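Inositol dehydrogenase (Lactobacillus casei, PDB 4MKX) probably oxidises scyllo-inositol with NAD as the electron acceptor, as a Rossmann-fold dehydrogenase of the Gfo/Idh/MocA family. Local coordinates at residues G189-I200 and Q333-Q342; F92-A100 and I113-T123. All blocks are in the same frame, centred on the assembly; numbering follows the deposited sequence.

Contact 1: residues G189-I200 and Q333-Q342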
loop_
_atom_site.group_PDB
_atom_site.type_symbol
_atom_site.label_atom_id
_atom_site.label_comp_id
_atom_site.label_asym_id
_atom_site.label_seq_id
_atom_site.Cartn_x
_atom_site.Cartn_y
_atom_site.Cartn_z
ATOM N N GLY A 189 0.692 -34.192 -14.942
ATOM C CA GLY A 189 0.660 -33.587 -16.259
ATOM C C GLY A 189 1.750 -32.551 -16.450
ATOM O O GLY A 189 2.101 -32.204 -17.578
ATOM N N GLY A 190 2.289 -32.055 -15.340
ATOM C CA GLY A 190 3.341 -31.057 -15.384
ATOM C C GLY A 190 2.939 -29.762 -14.706
ATOM O O GLY A 190 1.755 -29.508 -14.484
ATOM N N LEU A 191 3.930 -28.940 -14.377
ATOM C CA LEU A 191 3.679 -27.664 -13.721
ATOM C C LEU A 191 3.065 -26.622 -14.645
ATOM O O LEU A 191 2.128 -25.917 -14.265
ATOM C CB LEU A 191 4.988 -27.122 -13.133
ATOM C CG LEU A 191 4.922 -25.790 -12.382
ATOM C CD1 LEU A 191 4.150 -25.940 -11.092
ATOM C CD2 LEU A 191 6.335 -25.264 -12.101
ATOM N N PHE A 192 3.590 -26.515 -15.858
ATOM C CA PHE A 192 3.149 -25.452 -16.746
ATOM C C PHE A 192 1.766 -25.759 -17.312
ATOM O O PHE A 192 0.954 -24.857 -17.520
ATOM C CB PHE A 192 4.196 -25.204 -17.833
ATOM C CG PHE A 192 5.546 -24.821 -17.281
ATOM C CD1 PHE A 192 5.766 -23.542 -16.785
ATOM C CD2 PHE A 192 6.586 -25.742 -17.243
ATOM C CE1 PHE A 192 7.005 -23.180 -16.268
ATOM C CE2 PHE A 192 7.829 -25.387 -16.725
ATOM C CZ PHE A 192 8.034 -24.104 -16.229
ATOM N N LEU A 193 1.500 -27.040 -17.539
ATOM C CA LEU A 193 0.178 -27.473 -17.972
ATOM C C LEU A 193 -0.849 -27.172 -16.888
ATOM O O LEU A 193 -1.944 -26.670 -17.166
ATOM C CB LEU A 193 0.188 -28.975 -18.247
ATOM C CG LEU A 193 -0.951 -29.509 -19.105
ATOM C CD1 LEU A 193 -0.567 -29.388 -20.571
ATOM C CD2 LEU A 193 -1.278 -30.951 -18.713
ATOM N N ASP A 194 -0.498 -27.491 -15.648
ATOM C CA ASP A 194 -1.424 -27.326 -14.533
ATOM C C ASP A 194 -1.632 -25.866 -14.142
ATOM O O ASP A 194 -2.763 -25.420 -13.921
ATOM C CB ASP A 194 -0.931 -28.116 -13.314
ATOM C CG ASP A 194 -1.075 -29.616 -13.489
ATOM O OD1 ASP A 194 -1.910 -30.045 -14.318
ATOM O OD2 ASP A 194 -0.361 -30.366 -12.783
ATOM N N MET A 195 -0.533 -25.123 -14.060
ATOM C CA MET A 195 -0.548 -23.806 -13.424
ATOM C C MET A 195 -0.510 -22.608 -14.374
ATOM O O MET A 195 -0.962 -21.522 -14.013
ATOM C CB MET A 195 0.631 -23.686 -12.441
ATOM C CG MET A 195 0.513 -24.568 -11.219
ATOM S SD MET A 195 -0.958 -24.173 -10.257
ATOM C CE MET A 195 -0.494 -22.580 -9.573
ATOM N N SER A 196 0.042 -22.786 -15.571
ATOM C CA SER A 196 0.333 -21.630 -16.409
ATOM C C SER A 196 -0.607 -21.419 -17.588
ATOM O O SER A 196 -0.458 -20.438 -18.309
ATOM C CB SER A 196 1.765 -21.713 -16.936
ATOM O OG SER A 196 2.677 -21.834 -15.861
ATOM N N ILE A 197 -1.546 -22.340 -17.803
ATOM C CA ILE A 197 -2.459 -22.202 -18.924
ATOM C C ILE A 197 -3.254 -20.899 -18.860
ATOM O O ILE A 197 -3.433 -20.241 -19.879
ATOM C CB ILE A 197 -3.410 -23.419 -19.060
ATOM C CG1 ILE A 197 -2.613 -24.635 -19.520
ATOM C CG2 ILE A 197 -4.489 -23.147 -20.097
ATOM C CD1 ILE A 197 -3.460 -25.729 -20.161
ATOM N N HIS A 198 -3.703 -20.500 -17.668
ATOM C CA HIS A 198 -4.431 -19.247 -17.554
ATOM C C HIS A 198 -3.534 -18.055 -17.855
ATOM O O HIS A 198 -3.993 -17.046 -18.399
ATOM C CB HIS A 198 -5.034 -19.069 -16.165
ATOM C CG HIS A 198 -6.139 -20.023 -15.847
ATOM N ND1 HIS A 198 -7.328 -20.045 -16.541
ATOM C CD2 HIS A 198 -6.243 -20.973 -14.886
ATOM C CE1 HIS A 198 -8.113 -20.980 -16.034
ATOM N NE2 HIS A 198 -7.482 -21.549 -15.019
ATOM N N ASP A 199 -2.259 -18.160 -17.495
ATOM C CA ASP A 199 -1.312 -17.091 -17.779
ATOM C C ASP A 199 -1.038 -16.970 -19.276
ATOM O O ASP A 199 -0.972 -15.867 -19.814
ATOM C CB ASP A 199 -0.010 -17.325 -17.014
ATOM C CG ASP A 199 -0.192 -17.222 -15.516
ATOM O OD1 ASP A 199 -0.704 -16.183 -15.046
ATOM O OD2 ASP A 199 0.172 -18.179 -14.806
ATOM N N ILE A 200 -0.895 -18.110 -19.944
ATOM C CA ILE A 200 -0.745 -18.116 -21.393
ATOM C C ILE A 200 -1.948 -17.445 -22.045
ATOM O O ILE A 200 -1.799 -16.571 -22.898
ATOM C CB ILE A 200 -0.532 -19.542 -21.919
ATOM C CG1 ILE A 200 0.864 -20.037 -21.513
ATOM C CG2 ILE A 200 -0.662 -19.586 -23.439
ATOM C CD1 ILE A 200 0.993 -21.537 -21.536
ATOM N N GLN A 333 -4.105 -23.213 -28.568
ATOM C CA GLN A 333 -2.864 -22.462 -28.367
ATOM C C GLN A 333 -2.390 -22.503 -26.924
ATOM O O GLN A 333 -1.180 -22.535 -26.666
ATOM C CB GLN A 333 -3.000 -21.019 -28.831
ATOM C CG GLN A 333 -3.244 -20.868 -30.331
ATOM C CD GLN A 333 -2.118 -21.431 -31.184
ATOM O OE1 GLN A 333 -0.983 -21.588 -30.726
ATOM N NE2 GLN A 333 -2.433 -21.743 -32.434
ATOM N N GLY A 334 -3.329 -22.499 -25.984
ATOM C CA GLY A 334 -2.970 -22.609 -24.579
ATOM C C GLY A 334 -2.263 -23.922 -24.298
ATOM O O GLY A 334 -1.244 -23.970 -23.618
ATOM N N THR A 335 -2.792 -25.008 -24.846
ATOM C CA THR A 335 -2.195 -26.314 -24.627
ATOM C C THR A 335 -0.847 -26.410 -25.339
ATOM O O THR A 335 0.120 -26.946 -24.796
ATOM C CB THR A 335 -3.130 -27.420 -25.127
ATOM O OG1 THR A 335 -4.143 -27.634 -24.142
ATOM C CG2 THR A 335 -2.373 -28.704 -25.327
ATOM N N LYS A 336 -0.782 -25.856 -26.541
ATOM C CA LYS A 336 0.443 -25.921 -27.330
ATOM C C LYS A 336 1.596 -25.217 -26.623
ATOM O O LYS A 336 2.687 -25.777 -26.516
ATOM C CB LYS A 336 0.227 -25.297 -28.702
ATOM C CG LYS A 336 1.433 -25.403 -29.615
ATOM C CD LYS A 336 1.208 -24.649 -30.917
ATOM C CE LYS A 336 0.140 -25.322 -31.735
ATOM N NZ LYS A 336 0.412 -26.783 -31.809
ATOM N N ALA A 337 1.346 -24.003 -26.145
ATOM C CA ALA A 337 2.392 -23.227 -25.461
ATOM C C ALA A 337 2.817 -23.926 -24.183
ATOM O O ALA A 337 4.005 -23.952 -23.851
ATOM C CB ALA A 337 1.931 -21.801 -25.178
ATOM N N ALA A 338 1.859 -24.494 -23.462
ATOM C CA ALA A 338 2.185 -25.217 -22.238
ATOM C C ALA A 338 3.052 -26.447 -22.519
ATOM O O ALA A 338 3.998 -26.731 -21.785
ATOM C CB ALA A 338 0.909 -25.597 -21.477
ATOM N N LEU A 339 2.728 -27.184 -23.579
ATOM C CA LEU A 339 3.570 -28.300 -23.998
ATOM C C LEU A 339 4.976 -27.840 -24.370
ATOM O O LEU A 339 5.954 -28.514 -24.070
ATOM C CB LEU A 339 2.935 -29.017 -25.190
ATOM C CG LEU A 339 1.639 -29.752 -24.866
ATOM C CD1 LEU A 339 1.047 -30.319 -26.136
ATOM C CD2 LEU A 339 1.900 -30.858 -23.852
ATOM N N ALA A 340 5.063 -26.698 -25.042
ATOM C CA ALA A 340 6.348 -26.136 -25.432
ATOM C C ALA A 340 7.176 -25.772 -24.211
ATOM O O ALA A 340 8.390 -25.977 -24.206
ATOM C CB ALA A 340 6.151 -24.928 -26.322
ATOM N N LEU A 341 6.524 -25.223 -23.187
ATOM C CA LEU A 341 7.217 -24.890 -21.942
ATOM C C LEU A 341 7.723 -26.153 -21.263
ATOM O O LEU A 341 8.830 -26.183 -20.746
ATOM C CB LEU A 341 6.287 -24.124 -20.992
ATOM C CG LEU A 341 5.936 -22.698 -21.393
ATOM C CD1 LEU A 341 4.769 -22.195 -20.542
ATOM C CD2 LEU A 341 7.135 -21.786 -21.212
ATOM N N GLN A 342 6.919 -27.209 -21.278
ATOM C CA GLN A 342 7.325 -28.469 -20.679
ATOM C C GLN A 342 8.508 -29.077 -21.427
ATOM O O GLN A 342 9.422 -29.646 -20.817
ATOM C CB GLN A 342 6.169 -29.461 -20.705
ATOM C CG GLN A 342 6.130 -30.344 -19.496
ATOM C CD GLN A 342 5.883 -29.548 -18.232
ATOM O OE1 GLN A 342 4.879 -28.836 -18.116
ATOM N NE2 GLN A 342 6.804 -29.652 -17.280
#

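Contact 2: residues F92-A100 and I113-T123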
loop_
_atom_site.group_PDB
_atom_site.type_symbol
_atom_site.label_atom_id
_atom_site.label_comp_id
_atom_site.label_asym_id
_atom_site.label_seq_id
_atom_site.Cartn_x
_atom_site.Cartn_y
_atom_site.Cartn_z
ATOM N N PHE A 92 -10.515 -36.394 -20.365
ATOM C CA PHE A 92 -11.856 -36.749 -20.846
ATOM C C PHE A 92 -12.547 -35.611 -21.582
ATOM O O PHE A 92 -13.606 -35.812 -22.177
ATOM C CB PHE A 92 -12.748 -37.180 -19.679
ATOM C CG PHE A 92 -12.260 -38.400 -18.962
ATOM C CD1 PHE A 92 -12.563 -39.666 -19.439
ATOM C CD2 PHE A 92 -11.501 -38.284 -17.810
ATOM C CE1 PHE A 92 -12.110 -40.797 -18.778
ATOM C CE2 PHE A 92 -11.046 -39.409 -17.146
ATOM C CZ PHE A 92 -11.353 -40.667 -17.631
ATOM N N HIS A 93 -11.969 -34.415 -21.523
ATOM C CA HIS A 93 -12.623 -33.236 -22.093
ATOM C C HIS A 93 -13.007 -33.388 -23.563
ATOM O O HIS A 93 -14.151 -33.160 -23.921
ATOM C CB HIS A 93 -11.789 -31.971 -21.890
ATOM C CG HIS A 93 -11.715 -31.530 -20.466
ATOM N ND1 HIS A 93 -11.076 -30.369 -20.074
ATOM C CD2 HIS A 93 -12.180 -32.104 -19.333
ATOM C CE1 HIS A 93 -11.160 -30.248 -18.764
ATOM N NE2 HIS A 93 -11.822 -31.286 -18.286
ATOM N N LEU A 94 -12.061 -33.781 -24.411
ATOM C CA LEU A 94 -12.328 -33.859 -25.845
ATOM C C LEU A 94 -13.449 -34.829 -26.201
ATOM O O LEU A 94 -14.329 -34.485 -26.985
ATOM C CB LEU A 94 -11.058 -34.228 -26.619
ATOM C CG LEU A 94 -9.925 -33.208 -26.479
ATOM C CD1 LEU A 94 -8.706 -33.690 -27.235
ATOM C CD2 LEU A 94 -10.366 -31.874 -27.023
ATOM N N GLN A 95 -13.437 -36.023 -25.617
ATOM C CA GLN A 95 -14.445 -37.024 -25.978
ATOM C C GLN A 95 -15.825 -36.615 -25.469
ATOM O O GLN A 95 -16.842 -36.874 -26.128
ATOM C CB GLN A 95 -14.055 -38.426 -25.493
ATOM C CG GLN A 95 -14.080 -38.634 -23.983
ATOM C CD GLN A 95 -13.986 -40.105 -23.599
ATOM O OE1 GLN A 95 -13.510 -40.932 -24.377
ATOM N NE2 GLN A 95 -14.445 -40.435 -22.398
ATOM N N GLN A 96 -15.859 -35.939 -24.320
ATOM C CA GLN A 96 -17.131 -35.475 -23.763
ATOM C C GLN A 96 -17.672 -34.252 -24.509
ATOM O O GLN A 96 -18.886 -34.140 -24.731
ATOM C CB GLN A 96 -17.015 -35.249 -22.252
ATOM C CG GLN A 96 -16.796 -36.551 -21.471
ATOM C CD GLN A 96 -16.481 -36.340 -20.011
ATOM O OE1 GLN A 96 -16.218 -35.217 -19.577
ATOM N NE2 GLN A 96 -16.495 -37.421 -19.240
ATOM N N ILE A 97 -16.781 -33.348 -24.906
ATOM C CA ILE A 97 -17.148 -32.234 -25.778
ATOM C C ILE A 97 -17.797 -32.745 -27.084
ATOM O O ILE A 97 -18.866 -32.282 -27.474
ATOM C CB ILE A 97 -15.929 -31.353 -26.113
ATOM C CG1 ILE A 97 -15.513 -30.519 -24.903
ATOM C CG2 ILE A 97 -16.246 -30.402 -27.247
ATOM C CD1 ILE A 97 -14.122 -29.902 -25.090
ATOM N N GLU A 98 -17.139 -33.683 -27.761
ATOM C CA GLU A 98 -17.662 -34.221 -29.016
ATOM C C GLU A 98 -19.024 -34.881 -28.848
ATOM O O GLU A 98 -19.940 -34.642 -29.637
ATOM C CB GLU A 98 -16.661 -35.201 -29.642
ATOM C CG GLU A 98 -15.422 -34.513 -30.206
ATOM C CD GLU A 98 -14.446 -35.482 -30.835
ATOM O OE1 GLU A 98 -14.839 -36.634 -31.114
ATOM O OE2 GLU A 98 -13.287 -35.088 -31.052
ATOM N N SER A 99 -19.151 -35.714 -27.822
ATOM C CA SER A 99 -20.407 -36.400 -27.560
ATOM C C SER A 99 -21.543 -35.430 -27.267
ATOM O O SER A 99 -22.663 -35.603 -27.757
ATOM C CB SER A 99 -20.245 -37.351 -26.386
ATOM O OG SER A 99 -21.511 -37.766 -25.917
ATOM N N ALA A 100 -21.262 -34.408 -26.463
ATOM C CA ALA A 100 -22.302 -33.451 -26.118
ATOM C C ALA A 100 -22.776 -32.684 -27.345
ATOM O O ALA A 100 -23.974 -32.473 -27.528
ATOM C CB ALA A 100 -21.807 -32.483 -25.049
ATOM N N ILE A 113 -8.495 -27.602 -22.992
ATOM C CA ILE A 113 -9.440 -28.252 -23.902
ATOM C C ILE A 113 -9.108 -29.735 -24.052
ATOM O O ILE A 113 -10.000 -30.583 -24.161
ATOM C CB ILE A 113 -9.500 -27.526 -25.269
ATOM C CG1 ILE A 113 -10.683 -28.026 -26.103
ATOM C CG2 ILE A 113 -8.172 -27.639 -26.049
ATOM C CD1 ILE A 113 -10.979 -27.141 -27.290
ATOM N N GLY A 114 -7.817 -30.042 -24.034
ATOM C CA GLY A 114 -7.344 -31.400 -24.206
ATOM C C GLY A 114 -5.834 -31.394 -24.076
ATOM O O GLY A 114 -5.236 -30.340 -23.819
ATOM N N LEU A 115 -5.217 -32.558 -24.261
ATOM C CA LEU A 115 -3.786 -32.717 -23.998
ATOM C C LEU A 115 -2.961 -33.046 -25.239
ATOM O O LEU A 115 -1.739 -32.841 -25.263
ATOM C CB LEU A 115 -3.583 -33.810 -22.952
ATOM C CG LEU A 115 -4.374 -33.565 -21.672
ATOM C CD1 LEU A 115 -4.318 -34.770 -20.768
ATOM C CD2 LEU A 115 -3.840 -32.338 -20.966
ATOM N N ASP A 116 -3.626 -33.573 -26.256
ATOM C CA ASP A 116 -2.955 -34.028 -27.470
ATOM C C ASP A 116 -3.368 -33.152 -28.638
ATOM O O ASP A 116 -4.552 -33.043 -28.937
ATOM C CB ASP A 116 -3.336 -35.479 -27.757
ATOM C CG ASP A 116 -2.774 -35.977 -29.073
ATOM O OD1 ASP A 116 -1.597 -36.391 -29.098
ATOM O OD2 ASP A 116 -3.508 -35.949 -30.080
ATOM N N ILE A 117 -2.389 -32.528 -29.286
ATOM C CA ILE A 117 -2.633 -31.603 -30.391
ATOM C C ILE A 117 -3.472 -32.226 -31.520
ATOM O O ILE A 117 -4.393 -31.598 -32.032
ATOM C CB ILE A 117 -1.312 -31.112 -31.003
ATOM C CG1 ILE A 117 -0.392 -30.533 -29.923
ATOM C CG2 ILE A 117 -1.581 -30.078 -32.087
ATOM C CD1 ILE A 117 -0.883 -29.227 -29.353
ATOM N N GLU A 118 -3.129 -33.446 -31.921
ATOM C CA GLU A 118 -3.860 -34.118 -32.994
ATOM C C GLU A 118 -5.325 -34.315 -32.598
ATOM O O GLU A 118 -6.235 -34.005 -33.368
ATOM C CB GLU A 118 -3.219 -35.474 -33.337
ATOM C CG GLU A 118 -4.010 -36.277 -34.378
ATOM C CD GLU A 118 -3.401 -37.636 -34.676
ATOM O OE1 GLU A 118 -2.354 -37.971 -34.080
ATOM O OE2 GLU A 118 -3.976 -38.367 -35.511
ATOM N N ALA A 119 -5.545 -34.832 -31.395
ATOM C CA ALA A 119 -6.897 -35.034 -30.891
ATOM C C ALA A 119 -7.659 -33.713 -30.769
ATOM O O ALA A 119 -8.864 -33.661 -31.024
ATOM C CB ALA A 119 -6.871 -35.780 -29.566
ATOM N N ILE A 120 -6.973 -32.644 -30.371
ATOM C CA ILE A 120 -7.623 -31.336 -30.293
ATOM C C ILE A 120 -8.124 -30.846 -31.663
ATOM O O ILE A 120 -9.232 -30.312 -31.776
ATOM C CB ILE A 120 -6.715 -30.272 -29.631
ATOM C CG1 ILE A 120 -6.430 -30.646 -28.176
ATOM C CG2 ILE A 120 -7.370 -28.904 -29.699
ATOM C CD1 ILE A 120 -5.374 -29.729 -27.500
ATOM N N GLU A 121 -7.333 -31.058 -32.711
ATOM C CA GLU A 121 -7.757 -30.628 -34.039
ATOM C C GLU A 121 -8.977 -31.416 -34.531
ATOM O O GLU A 121 -9.823 -30.872 -35.240
ATOM C CB GLU A 121 -6.588 -30.700 -35.032
ATOM C CG GLU A 121 -5.421 -29.813 -34.600
ATOM C CD GLU A 121 -4.448 -29.501 -35.721
ATOM O OE1 GLU A 121 -4.642 -30.012 -36.844
ATOM O OE2 GLU A 121 -3.494 -28.734 -35.475
ATOM N N HIS A 122 -9.082 -32.675 -34.118
ATOM C CA HIS A 122 -10.255 -33.489 -34.446
ATOM C C HIS A 122 -11.488 -32.865 -33.803
ATOM O O HIS A 122 -12.546 -32.762 -34.421
ATOM C CB HIS A 122 -10.070 -34.918 -33.940
ATOM C CG HIS A 122 -11.206 -35.837 -34.278
ATOM N ND1 HIS A 122 -12.315 -35.984 -33.471
ATOM C CD2 HIS A 122 -11.392 -36.675 -35.328
ATOM C CE1 HIS A 122 -13.139 -36.864 -34.014
ATOM N NE2 HIS A 122 -12.602 -37.298 -35.141
ATOM N N THR A 123 -11.338 -32.418 -32.562
ATOM C CA THR A 123 -12.446 -31.771 -31.862
ATOM C C THR A 123 -12.804 -30.414 -32.464
ATOM O O THR A 123 -13.979 -30.061 -32.544
ATOM C CB THR A 123 -12.144 -31.645 -30.361
ATOM O OG1 THR A 123 -11.986 -32.959 -29.814
ATOM C CG2 THR A 123 -13.286 -30.925 -29.628
HETATM O O HOH W 1 -10.543 -35.885 -30.225
#

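Contact 1: residues G189-I200 and Q333-Q342
Ile200 and Ala338 interlock as knobs into holes, the hole for Ala338 being shared by helix 191-195 and the start of helix 197-207. Ile200 enters among Gly334, Ala337, Ala338 and Leu341: its CD1 lies 3.6 Å from the backbone N of Ala338, while its CG2 branch leans on Ala337 CB at 3.8 Å. With CG1 anti to the carbonyl carbon (chi1 -71°), CD1 reaches Leu341 CD1, and CG2 is left to lie beside Gly334. The methyl of Ala338 answers by dropping among Phe192, Leu193, Ile197 and Ile200, and Ala338 CB is 4.0 Å from Leu193 CA, resting against the backbone itself. Leu193 CD1 and Ile197 CG1 close round the same methyl.

Near the start of helix 191-195, Phe192 is met from two directions. Leu341 CB lies over one face of its ring in a CH-pi contact, 4.3 Å from the Phe192 centroid, and the Gln342 amide stands at the ring's edge, its plane turned 43° from that of the ring. The bent chain of Gln342 brings OE1 to the first turn of the helix, where it accepts a weak hydrogen bond from Phe192 N at 3.5 Å. Gly190, at the N-cap, leaves room for this amide, since a side chain there would run into OE1.

Further out, side chains that take no part in the contact tie segment 189-200 to its surroundings: Asp194 and Asp199 form salt bridges with Arg253 and Arg141, and Asp199 hydrogen-bonds Ser167 and Ser169. Leu191 and Leu341 lean on strand 246-252, while Phe192, Ile200 and Leu341 meet strand 211-219. The segment axes of helices 191-195 and 333-342 approach to 8.4 Å and run roughly antiparallel, at 149°. The result is a helical layer laid against the large mixed sheet, as in the C-terminal domain of Gfo/Idh/MocA enzymes.

Contact 2: residues F92-A100 and I113-T123
Leu94 and Gly114 bring the backbones nearest, 5.8 Å between their CA atoms, and beyond them helices 93-100 and 117-123 run almost parallel, 11° apart with axes 9.9 Å from each other. Leu94 fills the interval. Its CD1 presses on Ala119 CB at 3.6 Å and its CG lies against Gly114, where a side chain would collide with that same CD1. Leu94 CD2 comes within 3.2 Å of Ile113 O, a buried carbonyl oxygen that has no hydrogen-bond partner in the model and is also flanked by His93 CB.

Glu98 supplies the polar end through OE2. Thr123 OG1 donates to Glu98 OE2 at 2.8 Å from the anti side. His122 ND1, also 2.8 Å from Glu98 OE2, approaches 37° out of the carboxylate plane, the oxygen lying in the plane of the imidazole. The ring gets there because His122 CG is anti to the backbone N (chi1 -178°). A water donates to the same oxygen and to Ala119 O. With an alanine in place of Glu98, His122 and Thr123 would probably both be left without their shared acceptor and the imidazole set free to turn.

Ile97 packs on strands 83-86, 106-109 and 135-137. These neighbouring parallel strands alternate along the chain with helices 93-102 and 117-128, giving consecutive beta-alpha-beta crossovers of the Rossmann fold, with helix 328-347 lying over Ile113 and Ile120.

Contact 2 lies within the nucleotide-binding fold, joining neighbouring crossover helices, whereas contact 1 pairs elements distant in sequence beside the C-terminal mixed sheet; their centres are about 16 Å apart. Both are largely buried, yet contact 1 is mainly apolar, with a glutamine amide making one weak bond at a helix start; contact 2 adds a carboxylate-centred cluster that reaches the surface at His122. The two touch through helix 328-347, which forms one side of contact 1 and also packs against segment 113-123. There Thr335 OG1 makes a probable hydrogen bond to Gly114 O at 2.9 Å, while Leu193 of contact 1 touches Leu115 of contact 2.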